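Local coordinates for CBS domain protein (Streptococcus pneumoniae serotype 4, PDB 7LZG), which is of unknown function but, as a protein with paired CBS domains, may act as a regulatory module that senses small ligands such as adenine nucleotides, at residues B[16-20]-B[135-139]; B[112-118]-B[130-136]; B[21-27]-B[127-131]. One frame throughout, in Å; residues are numbered along the deposited sequence.

Contact 1: residues B[16-20]-B[135-139]; sequences QEETF and SILKA
Ser-135 OG lies 3.1 Å from Phe-20 O, where the short helix 17-20 meets the first turns of helix 133-140. The hydroxyl is already engaged at the start of its own helix, where it donates a hydrogen bond to the carbonyl of the N-cap residue Thr-132. With chi1 near 57°, OG sits between the backbone N and carbonyl carbon of Ser-135, from where it meets the Thr-132 carbonyl while Ser-135 CB stays 3.5 Å from Phe-20 CA.

The rest of the contact is largely apolar. Phe-20 CB rests 3.7 Å from Ile-136 CG1, and the Phe-20 ring then swings away, so that Ala-139 CB meets only its edge, at CD2. Ala-139 is also covered from the start of the short helix: Gln-16, its N-cap residue, brings CB to 3.7 Å from Ala-139 CB, and its chain then bends along the Ala-139 backbone. Thr-19 turns its methyl toward the longer helix, CG2 lying 3.9 Å from Lys-138 CB. The lysine itself runs on extended, its amine leading away.

Leu-137 and Lys-138 meet the second subunit. Within the chain, Phe-103 covers Phe-20 further, Phe-20 and Ile-136 both continue onto Ile-131 of strand 127-132, and Val-108 and Leu-109 of helix 105-111 receive Ile-136.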
ATOM      1  N   GLN B  16     -16.443  13.104   2.240  1.00 35.93           N
ATOM      2  CA  GLN B  16     -16.050  11.828   1.654  1.00 38.32           C
ATOM      3  C   GLN B  16     -15.907  10.735   2.707  1.00 45.84           C
ATOM      4  O   GLN B  16     -15.213   9.742   2.470  1.00 43.90           O
ATOM      5  CB  GLN B  16     -14.745  11.980   0.871  1.00 34.89           C
ATOM      6  CG  GLN B  16     -14.826  12.951  -0.293  1.00 36.51           C
ATOM      7  CD  GLN B  16     -15.648  12.413  -1.447  1.00 38.01           C
ATOM      8  OE1 GLN B  16     -15.409  11.306  -1.932  1.00 41.41           O
ATOM      9  NE2 GLN B  16     -16.626  13.194  -1.893  1.00 34.50           N
ATOM     10  N   GLU B  17     -16.555  10.899   3.864  1.00 48.76           N
ATOM     11  CA  GLU B  17     -16.399   9.944   4.958  1.00 42.43           C
ATOM     12  C   GLU B  17     -16.766   8.530   4.526  1.00 48.05           C
ATOM     13  O   GLU B  17     -16.113   7.560   4.929  1.00 49.39           O
ATOM     14  CB  GLU B  17     -17.249  10.376   6.153  1.00 55.80           C
ATOM     15  CG  GLU B  17     -16.725  11.601   6.887  1.00 61.45           C
ATOM     16  CD  GLU B  17     -15.853  11.238   8.072  1.00 61.42           C
ATOM     17  OE1 GLU B  17     -15.760  10.036   8.396  1.00 54.46           O
ATOM     18  OE2 GLU B  17     -15.265  12.155   8.684  1.00 60.92           O
ATOM     19  N   GLU B  18     -17.799   8.391   3.700  1.00 55.62           N
ATOM     20  CA  GLU B  18     -18.256   7.085   3.243  1.00 57.88           C
ATOM     21  C   GLU B  18     -17.371   6.488   2.156  1.00 50.82           C
ATOM     22  O   GLU B  18     -17.759   5.489   1.540  1.00 56.74           O
ATOM     23  CB  GLU B  18     -19.701   7.185   2.747  1.00 73.75           C
ATOM     24  CG  GLU B  18     -20.693   7.571   3.833  1.00 86.06           C
ATOM     25  CD  GLU B  18     -22.047   7.961   3.276  1.00109.59           C
ATOM     26  OE1 GLU B  18     -22.108   8.393   2.105  1.00112.85           O
ATOM     27  OE2 GLU B  18     -23.051   7.834   4.007  1.00118.37           O
ATOM     28  N   THR B  19     -16.200   7.071   1.905  1.00 48.46           N
ATOM     29  CA  THR B  19     -15.255   6.552   0.924  1.00 44.94           C
ATOM     30  C   THR B  19     -13.950   6.098   1.559  1.00 48.33           C
ATOM     31  O   THR B  19     -13.543   4.945   1.370  1.00 41.11           O
ATOM     32  CB  THR B  19     -14.970   7.612  -0.152  1.00 39.73           C
ATOM     33  OG1 THR B  19     -16.169   7.884  -0.890  1.00 48.10           O
ATOM     34  CG2 THR B  19     -13.889   7.126  -1.109  1.00 33.34           C
ATOM     35  N   PHE B  20     -13.280   6.973   2.314  1.00 43.09           N
ATOM     36  CA  PHE B  20     -12.018   6.591   2.933  1.00 33.57           C
ATOM     37  C   PHE B  20     -12.207   5.786   4.211  1.00 33.15           C
ATOM     38  O   PHE B  20     -11.280   5.078   4.621  1.00 34.81           O
ATOM     39  CB  PHE B  20     -11.157   7.830   3.213  1.00 32.05           C
ATOM     40  CG  PHE B  20     -11.833   8.884   4.052  1.00 32.00           C
ATOM     41  CD1 PHE B  20     -11.926   8.748   5.429  1.00 31.10           C
ATOM     42  CD2 PHE B  20     -12.335  10.034   3.466  1.00 32.07           C
ATOM     43  CE1 PHE B  20     -12.532   9.721   6.200  1.00 30.07           C
ATOM     44  CE2 PHE B  20     -12.942  11.013   4.234  1.00 34.30           C
ATOM     45  CZ  PHE B  20     -13.040  10.855   5.602  1.00 32.89           C
ATOM     46  N   SER B 135      -7.693   4.437   0.128  1.00 20.50           N
ATOM     47  CA  SER B 135      -9.067   4.901   0.285  1.00 24.78           C
ATOM     48  C   SER B 135      -9.151   6.422   0.236  1.00 25.16           C
ATOM     49  O   SER B 135     -10.132   6.979  -0.271  1.00 26.62           O
ATOM     50  CB  SER B 135      -9.648   4.367   1.593  1.00 28.54           C
ATOM     51  OG  SER B 135      -8.861   4.756   2.702  1.00 25.81           O
ATOM     52  N   ILE B 136      -8.136   7.110   0.758  1.00 24.62           N
ATOM     53  CA  ILE B 136      -8.129   8.568   0.701  1.00 22.77           C
ATOM     54  C   ILE B 136      -7.890   9.043  -0.726  1.00 23.58           C
ATOM     55  O   ILE B 136      -8.494  10.025  -1.177  1.00 25.27           O
ATOM     56  CB  ILE B 136      -7.086   9.136   1.682  1.00 22.94           C
ATOM     57  CG1 ILE B 136      -7.705   9.278   3.073  1.00 21.61           C
ATOM     58  CG2 ILE B 136      -6.533  10.469   1.193  1.00 22.88           C
ATOM     59  CD1 ILE B 136      -6.899  10.124   4.025  1.00 28.59           C
ATOM     60  N   LEU B 137      -7.018   8.352  -1.463  1.00 23.91           N
ATOM     61  CA  LEU B 137      -6.821   8.694  -2.867  1.00 24.30           C
ATOM     62  C   LEU B 137      -8.107   8.532  -3.663  1.00 27.14           C
ATOM     63  O   LEU B 137      -8.344   9.285  -4.614  1.00 29.59           O
ATOM     64  CB  LEU B 137      -5.708   7.844  -3.473  1.00 23.76           C
ATOM     65  CG  LEU B 137      -4.320   8.476  -3.386  1.00 21.57           C
ATOM     66  CD1 LEU B 137      -3.357   7.729  -4.270  1.00 30.52           C
ATOM     67  CD2 LEU B 137      -4.379   9.936  -3.788  1.00 30.60           C
ATOM     68  N   LYS B 138      -8.948   7.563  -3.293  1.00 27.50           N
ATOM     69  CA  LYS B 138     -10.260   7.458  -3.922  1.00 28.23           C
ATOM     70  C   LYS B 138     -11.104   8.690  -3.627  1.00 27.68           C
ATOM     71  O   LYS B 138     -11.884   9.136  -4.476  1.00 31.67           O
ATOM     72  CB  LYS B 138     -10.977   6.193  -3.452  1.00 30.66           C
ATOM     73  CG  LYS B 138     -10.545   4.922  -4.163  1.00 42.23           C
ATOM     74  CD  LYS B 138     -11.521   3.786  -3.895  1.00 55.89           C
ATOM     75  CE  LYS B 138     -11.161   2.544  -4.695  1.00 76.89           C
ATOM     76  NZ  LYS B 138     -12.159   1.455  -4.508  1.00 81.93           N
ATOM     77  N   ALA B 139     -10.953   9.260  -2.429  1.00 27.55           N
ATOM     78  CA  ALA B 139     -11.733  10.434  -2.061  1.00 27.93           C
ATOM     79  C   ALA B 139     -11.322  11.644  -2.889  1.00 26.04           C
ATOM     80  O   ALA B 139     -12.176  12.355  -3.430  1.00 26.72           O
ATOM     81  CB  ALA B 139     -11.581  10.722  -0.568  1.00 26.56           C
TER

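Contact 2: residues B[112-118]-B[130-136]; sequences LVDESFL and IITRKSI. With PO4 (phosphate ion), chain D; PO4 (phosphate ion), chain C.
The hairpin of strands 117-121 and 127-132, which runs directly into helix 133-140, belongs to the second CBS domain, and Leu-118 and Ile-131 are a hydrogen-bonded antiparallel pair in it. Leu-118 N donates to Ile-131 O over 2.9 Å, and Ile-131 N returns a bond of 2.7 Å to Leu-118 O. Next along, Phe-117 and Thr-132 form a non-hydrogen-bonded pair whose side chains lie side by side, with Phe-117 CD1 3.6 Å from Thr-132 CG2. The far side of the same ring meets Ile-130, CE2 being 3.4 Å from its CG2. On the sheet face of Ile-131, Leu-112 crosses that residue at about a right angle and meets Ile-136 tip to tip, their CD1 atoms 3.6 Å apart.

Beyond the strands, Thr-132 holds the N-cap position of the helix, and its OG1 donates to Ser-135 OG. Arg-133 follows, its chain extended from CG to NE, which carries the guanidinium back over the 112-116 turn. NE gives Leu-112 O a nearly straight bond (2.8 Å, 167°), with the oxygen in the guanidinium plane. Ser-116 CB covers one face of that group, and at its edge NH2 donates to a phosphate O3 over 3.2 Å. Lys-134 NZ binds a second phosphate and also Val-113 O of the second subunit. The two ions additionally receive bonds from Arg-133 NH1 and Lys-134 NZ of that subunit.

Fixed through NE by a carbonyl just past helix 105-111, the guanidinium keeps NH2 turned toward an anion; the phosphates, probably from the crystallisation liquor, suggest a basic, anion-accepting surface at the subunit interface.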
ATOM      1  N   LEU B 112      -1.490   8.948   8.374  1.00 39.17           N
ATOM      2  CA  LEU B 112      -1.307   8.223   7.124  1.00 36.25           C
ATOM      3  C   LEU B 112      -0.059   8.651   6.366  1.00 37.54           C
ATOM      4  O   LEU B 112       0.119   8.249   5.212  1.00 38.58           O
ATOM      5  CB  LEU B 112      -2.541   8.382   6.233  1.00 28.20           C
ATOM      6  CG  LEU B 112      -3.686   7.448   6.615  1.00 24.76           C
ATOM      7  CD1 LEU B 112      -4.910   7.731   5.774  1.00 23.98           C
ATOM      8  CD2 LEU B 112      -3.248   6.003   6.455  1.00 30.81           C
ATOM      9  N   VAL B 113       0.806   9.454   6.979  1.00 37.21           N
ATOM     10  CA  VAL B 113       2.114   9.723   6.398  1.00 41.58           C
ATOM     11  C   VAL B 113       3.192   8.831   7.010  1.00 48.25           C
ATOM     12  O   VAL B 113       4.210   8.570   6.351  1.00 52.24           O
ATOM     13  CB  VAL B 113       2.488  11.215   6.535  1.00 36.06           C
ATOM     14  CG1 VAL B 113       2.842  11.562   7.968  1.00 47.27           C
ATOM     15  CG2 VAL B 113       3.626  11.566   5.599  1.00 34.42           C
ATOM     16  N   ASP B 114       2.987   8.332   8.230  1.00 51.18           N
ATOM     17  CA  ASP B 114       3.905   7.377   8.838  1.00 48.14           C
ATOM     18  C   ASP B 114       3.561   5.937   8.489  1.00 54.04           C
ATOM     19  O   ASP B 114       4.448   5.075   8.499  1.00 51.31           O
ATOM     20  CB  ASP B 114       3.910   7.543  10.360  1.00 62.08           C
ATOM     21  CG  ASP B 114       4.278   8.948  10.793  1.00 75.38           C
ATOM     22  OD1 ASP B 114       5.000   9.632  10.037  1.00 74.78           O
ATOM     23  OD2 ASP B 114       3.847   9.367  11.889  1.00 77.63           O
ATOM     24  N   GLU B 115       2.295   5.660   8.182  1.00 50.68           N
ATOM     25  CA  GLU B 115       1.845   4.331   7.797  1.00 44.70           C
ATOM     26  C   GLU B 115       0.788   4.469   6.712  1.00 49.55           C
ATOM     27  O   GLU B 115       0.318   5.569   6.408  1.00 47.22           O
ATOM     28  CB  GLU B 115       1.293   3.556   9.000  1.00 41.59           C
ATOM     29  CG  GLU B 115       0.219   4.303   9.764  1.00 48.68           C
ATOM     30  CD  GLU B 115      -0.187   3.594  11.039  1.00 63.34           C
ATOM     31  OE1 GLU B 115       0.080   2.381  11.158  1.00 67.88           O
ATOM     32  OE2 GLU B 115      -0.769   4.252  11.925  1.00 64.54           O
ATOM     33  N   SER B 116       0.421   3.337   6.115  1.00 43.41           N
ATOM     34  CA  SER B 116      -0.591   3.299   5.070  1.00 37.72           C
ATOM     35  C   SER B 116      -1.883   2.638   5.523  1.00 37.03           C
ATOM     36  O   SER B 116      -2.799   2.475   4.710  1.00 36.91           O
ATOM     37  CB  SER B 116      -0.052   2.569   3.835  1.00 41.87           C
ATOM     38  OG  SER B 116       0.181   1.201   4.117  1.00 51.44           O
ATOM     39  N   PHE B 117      -1.982   2.257   6.793  1.00 54.57           N
ATOM     40  CA  PHE B 117      -3.127   1.517   7.305  1.00 52.63           C
ATOM     41  C   PHE B 117      -3.504   2.102   8.655  1.00 50.59           C
ATOM     42  O   PHE B 117      -2.714   2.036   9.603  1.00 51.91           O
ATOM     43  CB  PHE B 117      -2.797   0.026   7.428  1.00 54.56           C
ATOM     44  CG  PHE B 117      -3.996  -0.872   7.373  1.00 59.48           C
ATOM     45  CD1 PHE B 117      -4.528  -1.267   6.156  1.00 54.08           C
ATOM     46  CD2 PHE B 117      -4.581  -1.338   8.538  1.00 59.23           C
ATOM     47  CE1 PHE B 117      -5.630  -2.101   6.102  1.00 57.29           C
ATOM     48  CE2 PHE B 117      -5.679  -2.174   8.492  1.00 54.63           C
ATOM     49  CZ  PHE B 117      -6.206  -2.555   7.273  1.00 62.30           C
ATOM     50  N   LEU B 118      -4.698   2.680   8.745  1.00 37.94           N
ATOM     51  CA  LEU B 118      -5.137   3.385   9.950  1.00 34.91           C
ATOM     52  C   LEU B 118      -6.436   2.786  10.468  1.00 32.90           C
ATOM     53  O   LEU B 118      -7.519   3.086   9.934  1.00 27.54           O
ATOM     54  CB  LEU B 118      -5.308   4.875   9.663  1.00 28.57           C
ATOM     55  CG  LEU B 118      -5.581   5.764  10.874  1.00 28.95           C
ATOM     56  CD1 LEU B 118      -4.446   5.652  11.873  1.00 32.97           C
ATOM     57  CD2 LEU B 118      -5.771   7.205  10.434  1.00 29.05           C
ATOM     58  N   ILE B 130     -11.280   0.929   9.123  1.00 36.73           N
ATOM     59  CA  ILE B 130      -9.930   1.314   8.727  1.00 35.53           C
ATOM     60  C   ILE B 130      -9.990   2.450   7.715  1.00 31.61           C
ATOM     61  O   ILE B 130     -10.983   2.630   7.004  1.00 27.17           O
ATOM     62  CB  ILE B 130      -9.132   0.125   8.143  1.00 32.90           C
ATOM     63  CG1 ILE B 130      -9.910  -0.562   7.017  1.00 31.30           C
ATOM     64  CG2 ILE B 130      -8.778  -0.870   9.234  1.00 41.24           C
ATOM     65  CD1 ILE B 130      -9.518  -0.124   5.619  1.00 40.93           C
ATOM     66  N   ILE B 131      -8.901   3.215   7.652  1.00 31.83           N
ATOM     67  CA  ILE B 131      -8.690   4.240   6.638  1.00 27.08           C
ATOM     68  C   ILE B 131      -7.309   4.020   6.039  1.00 27.54           C
ATOM     69  O   ILE B 131      -6.315   3.965   6.771  1.00 28.61           O
ATOM     70  CB  ILE B 131      -8.803   5.662   7.219  1.00 24.91           C
ATOM     71  CG1 ILE B 131     -10.155   5.856   7.907  1.00 24.97           C
ATOM     72  CG2 ILE B 131      -8.607   6.699   6.125  1.00 26.67           C
ATOM     73  CD1 ILE B 131     -10.291   7.184   8.616  1.00 24.01           C
ATOM     74  N   THR B 132      -7.247   3.885   4.718  1.00 29.39           N
ATOM     75  CA  THR B 132      -6.000   3.598   4.028  1.00 31.94           C
ATOM     76  C   THR B 132      -5.634   4.746   3.097  1.00 27.71           C
ATOM     77  O   THR B 132      -6.472   5.578   2.741  1.00 32.53           O
ATOM     78  CB  THR B 132      -6.095   2.292   3.226  1.00 27.62           C
ATOM     79  OG1 THR B 132      -7.134   2.403   2.246  1.00 31.68           O
ATOM     80  CG2 THR B 132      -6.404   1.127   4.150  1.00 30.65           C
ATOM     81  N   ARG B 133      -4.355   4.788   2.711  1.00 23.53           N
ATOM     82  CA  ARG B 133      -3.928   5.749   1.700  1.00 24.29           C
ATOM     83  C   ARG B 133      -4.675   5.525   0.393  1.00 27.20           C
ATOM     84  O   ARG B 133      -5.048   6.484  -0.294  1.00 28.51           O
ATOM     85  CB  ARG B 133      -2.421   5.644   1.464  1.00 27.25           C
ATOM     86  CG  ARG B 133      -1.552   5.872   2.685  1.00 26.53           C
ATOM     87  CD  ARG B 133      -0.140   6.230   2.249  1.00 29.98           C
ATOM     88  NE  ARG B 133       0.818   6.238   3.348  1.00 33.85           N
ATOM     89  CZ  ARG B 133       1.890   5.460   3.412  1.00 38.56           C
ATOM     90  NH1 ARG B 133       2.172   4.592   2.454  1.00 41.49           N
ATOM     91  NH2 ARG B 133       2.704   5.562   4.457  1.00 41.84           N
ATOM     92  N   LYS B 134      -4.894   4.259   0.032  1.00 24.97           N
ATOM     93  CA  LYS B 134      -5.679   3.941  -1.155  1.00 22.65           C
ATOM     94  C   LYS B 134      -7.084   4.519  -1.055  1.00 22.95           C
ATOM     95  O   LYS B 134      -7.617   5.048  -2.036  1.00 24.33           O
ATOM     96  CB  LYS B 134      -5.732   2.424  -1.343  1.00 31.97           C
ATOM     97  CG  LYS B 134      -6.661   1.945  -2.443  1.00 39.37           C
ATOM     98  CD  LYS B 134      -6.925   0.453  -2.308  1.00 43.86           C
ATOM     99  CE  LYS B 134      -7.834  -0.058  -3.414  1.00 61.05           C
ATOM    100  NZ  LYS B 134      -7.179   0.005  -4.749  1.00 72.17           N
ATOM    101  N   SER B 135      -7.693   4.437   0.128  1.00 20.50           N
ATOM    102  CA  SER B 135      -9.067   4.901   0.285  1.00 24.78           C
ATOM    103  C   SER B 135      -9.151   6.422   0.236  1.00 25.16           C
ATOM    104  O   SER B 135     -10.132   6.979  -0.271  1.00 26.62           O
ATOM    105  CB  SER B 135      -9.648   4.367   1.593  1.00 28.54           C
ATOM    106  OG  SER B 135      -8.861   4.756   2.702  1.00 25.81           O
ATOM    107  N   ILE B 136      -8.136   7.110   0.758  1.00 24.62           N
ATOM    108  CA  ILE B 136      -8.129   8.568   0.701  1.00 22.77           C
ATOM    109  C   ILE B 136      -7.890   9.043  -0.726  1.00 23.58           C
ATOM    110  O   ILE B 136      -8.494  10.025  -1.177  1.00 25.27           O
ATOM    111  CB  ILE B 136      -7.086   9.136   1.682  1.00 22.94           C
ATOM    112  CG1 ILE B 136      -7.705   9.278   3.073  1.00 21.61           C
ATOM    113  CG2 ILE B 136      -6.533  10.469   1.193  1.00 22.88           C
ATOM    114  CD1 ILE B 136      -6.899  10.124   4.025  1.00 28.59           C
TER
HETATM  115  P   PO4 D 202       5.744   3.194   4.344  1.00 80.26           P
HETATM  116  O1  PO4 D 202       4.402   2.502   4.367  1.00 63.72           O
HETATM  117  O2  PO4 D 202       6.790   2.278   4.930  1.00 90.01           O
HETATM  118  O3  PO4 D 202       5.675   4.464   5.158  1.00 56.19           O
HETATM  119  O4  PO4 D 202       6.110   3.530   2.917  1.00 75.25           O
HETATM  120  P   PO4 C 201      -3.545  -1.616  -3.654  1.00119.06           P
HETATM  121  O1  PO4 C 201      -3.487  -1.904  -2.172  1.00 99.81           O
HETATM  122  O2  PO4 C 201      -4.876  -2.066  -4.207  1.00112.79           O
HETATM  123  O3  PO4 C 201      -3.387  -0.133  -3.885  1.00 88.27           O
HETATM  124  O4  PO4 C 201      -2.430  -2.352  -4.359  1.00 87.84           O

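Contact 3: residues B[21-27]-B[127-131]; sequences LTPAKNL and FQGII
Thr-22 and Ile-130 exchange two backbone hydrogen bonds, the mark of a hydrogen-bonded antiparallel pair, and thereby fasten strand 21-23 to strand 127-132. Thr-22 N donates to Ile-130 O over 3.2 Å at 168°, almost in line with the carbonyl bond, and Ile-130 N reaches Thr-22 O over 3.1 Å, in the carbonyl plane. A third bond, from Ala-24 N to Gln-128 O, continues the ladder, although its modelled length is too short to be taken literally.

Between these bonds lies Gly-129. Having no side chain, it lets Pro-23 close in until the two CA atoms are 4.2 Å apart. Gln-128 and Gly-129 together face Val-120 on the next strand, which makes this a classic beta bulge.

Packing develops on both faces of the sheet. On the Ile-130 side the chain turns back after Ala-24, and Leu-27 brings CD1 against both Ile-130 CG1 (3.5 Å) and Phe-127 CZ (3.6 Å), the latter at the edge of the ring. Ala-24 CB adds a contact of 3.5 Å to CE2 of that ring, one face of which also carries the backbone N of Gly-129 over its centre. On the other face Leu-21 extends, with CG opposite its own backbone N (chi1 179°), and lays CD1 3.7 Å from Ile-131 CG1.

Strand 127-132 is thus the middle strand, between 21-23 and 117-121. Leu-21 continues onto Val-120 and Phe-103, whereas Phe-127 reaches Pro-52 and Val-54 of strand 50-54, joining this sheet to the other one.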
ATOM      1  N   LEU B  21     -13.373   5.874   4.845  1.00 33.43           N
ATOM      2  CA  LEU B  21     -13.664   5.131   6.065  1.00 34.76           C
ATOM      3  C   LEU B  21     -14.499   3.911   5.702  1.00 36.34           C
ATOM      4  O   LEU B  21     -15.677   4.037   5.351  1.00 37.54           O
ATOM      5  CB  LEU B  21     -14.389   6.007   7.083  1.00 36.05           C
ATOM      6  CG  LEU B  21     -14.758   5.326   8.402  1.00 31.91           C
ATOM      7  CD1 LEU B  21     -13.509   4.831   9.109  1.00 26.74           C
ATOM      8  CD2 LEU B  21     -15.541   6.275   9.293  1.00 32.87           C
ATOM      9  N   THR B  22     -13.888   2.730   5.783  1.00 39.24           N
ATOM     10  CA  THR B  22     -14.587   1.483   5.521  1.00 41.60           C
ATOM     11  C   THR B  22     -14.933   0.822   6.843  1.00 48.88           C
ATOM     12  O   THR B  22     -14.028   0.607   7.665  1.00 44.44           O
ATOM     13  CB  THR B  22     -13.728   0.554   4.673  1.00 37.26           C
ATOM     14  OG1 THR B  22     -13.316   1.239   3.483  1.00 44.03           O
ATOM     15  CG2 THR B  22     -14.511  -0.687   4.282  1.00 39.19           C
ATOM     16  N   PRO B  23     -16.197   0.499   7.107  1.00 58.32           N
ATOM     17  CA  PRO B  23     -16.548  -0.094   8.401  1.00 59.17           C
ATOM     18  C   PRO B  23     -16.073  -1.534   8.500  1.00 59.08           C
ATOM     19  O   PRO B  23     -15.832  -2.213   7.500  1.00 57.07           O
ATOM     20  CB  PRO B  23     -18.077  -0.008   8.427  1.00 63.92           C
ATOM     21  CG  PRO B  23     -18.463  -0.062   6.990  1.00 59.68           C
ATOM     22  CD  PRO B  23     -17.378   0.677   6.245  1.00 57.81           C
ATOM     23  N   ALA B  24     -15.939  -1.999   9.747  1.00 55.48           N
ATOM     24  CA  ALA B  24     -15.498  -3.371   9.984  1.00 51.40           C
ATOM     25  C   ALA B  24     -16.467  -4.383   9.391  1.00 50.44           C
ATOM     26  O   ALA B  24     -16.073  -5.514   9.087  1.00 48.52           O
ATOM     27  CB  ALA B  24     -15.328  -3.620  11.482  1.00 51.35           C
ATOM     28  N   LYS B  25     -17.733  -3.996   9.223  1.00 55.64           N
ATOM     29  CA  LYS B  25     -18.728  -4.887   8.642  1.00 51.96           C
ATOM     30  C   LYS B  25     -18.396  -5.268   7.204  1.00 50.19           C
ATOM     31  O   LYS B  25     -18.838  -6.323   6.737  1.00 43.98           O
ATOM     32  CB  LYS B  25     -20.106  -4.225   8.703  1.00 57.16           C
ATOM     33  CG  LYS B  25     -20.267  -3.247   9.861  1.00 56.99           C
ATOM     34  CD  LYS B  25     -21.582  -2.486   9.768  1.00 76.83           C
ATOM     35  CE  LYS B  25     -21.666  -1.381  10.812  1.00 72.47           C
ATOM     36  NZ  LYS B  25     -22.952  -0.631  10.727  1.00 48.65           N
ATOM     37  N   ASN B  26     -17.627  -4.438   6.495  1.00 56.87           N
ATOM     38  CA  ASN B  26     -17.256  -4.685   5.107  1.00 58.80           C
ATOM     39  C   ASN B  26     -15.783  -5.060   4.965  1.00 57.00           C
ATOM     40  O   ASN B  26     -15.174  -4.818   3.921  1.00 53.70           O
ATOM     41  CB  ASN B  26     -17.572  -3.464   4.243  1.00 61.35           C
ATOM     42  CG  ASN B  26     -19.054  -3.157   4.185  1.00 64.69           C
ATOM     43  OD1 ASN B  26     -19.487  -2.064   4.550  1.00 59.93           O
ATOM     44  ND2 ASN B  26     -19.840  -4.122   3.722  1.00 64.91           N
ATOM     45  N   LEU B  27     -15.201  -5.652   6.004  1.00 55.91           N
ATOM     46  CA  LEU B  27     -13.793  -6.018   6.010  1.00 50.08           C
ATOM     47  C   LEU B  27     -13.633  -7.484   6.380  1.00 49.23           C
ATOM     48  O   LEU B  27     -14.464  -8.059   7.088  1.00 50.74           O
ATOM     49  CB  LEU B  27     -12.992  -5.167   7.001  1.00 44.63           C
ATOM     50  CG  LEU B  27     -12.741  -3.704   6.653  1.00 41.72           C
ATOM     51  CD1 LEU B  27     -12.318  -2.958   7.901  1.00 36.44           C
ATOM     52  CD2 LEU B  27     -11.678  -3.596   5.573  1.00 42.98           C
ATOM     53  N   PHE B 127     -12.825  -3.003  17.394  1.00 58.50           N
ATOM     54  CA  PHE B 127     -12.430  -2.575  16.061  1.00 51.01           C
ATOM     55  C   PHE B 127     -13.663  -2.221  15.235  1.00 50.26           C
ATOM     56  O   PHE B 127     -14.603  -3.016  15.134  1.00 47.70           O
ATOM     57  CB  PHE B 127     -11.620  -3.674  15.375  1.00 41.96           C
ATOM     58  CG  PHE B 127     -11.358  -3.419  13.924  1.00 33.19           C
ATOM     59  CD1 PHE B 127     -10.417  -2.485  13.532  1.00 33.33           C
ATOM     60  CD2 PHE B 127     -12.051  -4.118  12.951  1.00 30.69           C
ATOM     61  CE1 PHE B 127     -10.174  -2.250  12.196  1.00 35.90           C
ATOM     62  CE2 PHE B 127     -11.813  -3.887  11.613  1.00 30.47           C
ATOM     63  CZ  PHE B 127     -10.874  -2.949  11.236  1.00 35.23           C
ATOM     64  N   GLN B 128     -13.652  -1.028  14.637  1.00 60.27           N
ATOM     65  CA  GLN B 128     -14.799  -0.513  13.901  1.00 61.43           C
ATOM     66  C   GLN B 128     -14.544  -0.291  12.417  1.00 59.10           C
ATOM     67  O   GLN B 128     -15.483  -0.415  11.626  1.00 59.84           O
ATOM     68  CB  GLN B 128     -15.281   0.811  14.520  1.00 63.34           C
ATOM     69  CG  GLN B 128     -15.884   0.672  15.914  1.00 69.37           C
ATOM     70  CD  GLN B 128     -17.236  -0.022  15.904  1.00 84.18           C
ATOM     71  OE1 GLN B 128     -17.320  -1.248  15.813  1.00 86.72           O
ATOM     72  NE2 GLN B 128     -18.303   0.763  15.997  1.00 94.20           N
ATOM     73  N   GLY B 129     -13.322   0.039  12.015  1.00 56.00           N
ATOM     74  CA  GLY B 129     -13.048   0.265  10.607  1.00 50.17           C
ATOM     75  C   GLY B 129     -11.617   0.706  10.396  1.00 43.44           C
ATOM     76  O   GLY B 129     -10.835   0.845  11.343  1.00 43.43           O
ATOM     77  N   ILE B 130     -11.280   0.929   9.123  1.00 36.73           N
ATOM     78  CA  ILE B 130      -9.930   1.314   8.727  1.00 35.53           C
ATOM     79  C   ILE B 130      -9.990   2.450   7.715  1.00 31.61           C
ATOM     80  O   ILE B 130     -10.983   2.630   7.004  1.00 27.17           O
ATOM     81  CB  ILE B 130      -9.132   0.125   8.143  1.00 32.90           C
ATOM     82  CG1 ILE B 130      -9.910  -0.562   7.017  1.00 31.30           C
ATOM     83  CG2 ILE B 130      -8.778  -0.870   9.234  1.00 41.24           C
ATOM     84  CD1 ILE B 130      -9.518  -0.124   5.619  1.00 40.93           C
ATOM     85  N   ILE B 131      -8.901   3.215   7.652  1.00 31.83           N
ATOM     86  CA  ILE B 131      -8.690   4.240   6.638  1.00 27.08           C
ATOM     87  C   ILE B 131      -7.309   4.020   6.039  1.00 27.54           C
ATOM     88  O   ILE B 131      -6.315   3.965   6.771  1.00 28.61           O
ATOM     89  CB  ILE B 131      -8.803   5.662   7.219  1.00 24.91           C
ATOM     90  CG1 ILE B 131     -10.155   5.856   7.907  1.00 24.97           C
ATOM     91  CG2 ILE B 131      -8.607   6.699   6.125  1.00 26.67           C
ATOM     92  CD1 ILE B 131     -10.291   7.184   8.616  1.00 24.01           C
TER

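How the contacts relate
One continuous piece of chain, strand 127-132 followed by helix 133-140, serves all three contacts. Contacts 2 and 3, with centres 12 Å apart, use opposite edges of that strand and share Ile-130 and Ile-131. Contact 1 follows on the helix, its centre 10 Å from that of contact 2, with Ser-135 and Ile-136 in common; its other half, helix 17-20, leads straight into the strand of contact 3, 12 Å away. Ile-131 CG2 lies 3.5 Å from Phe-20 O and so ties contact 1 to both others. Contacts 1 and 2 also touch the second subunit, and contact 2 alone has residues that hold the phosphates.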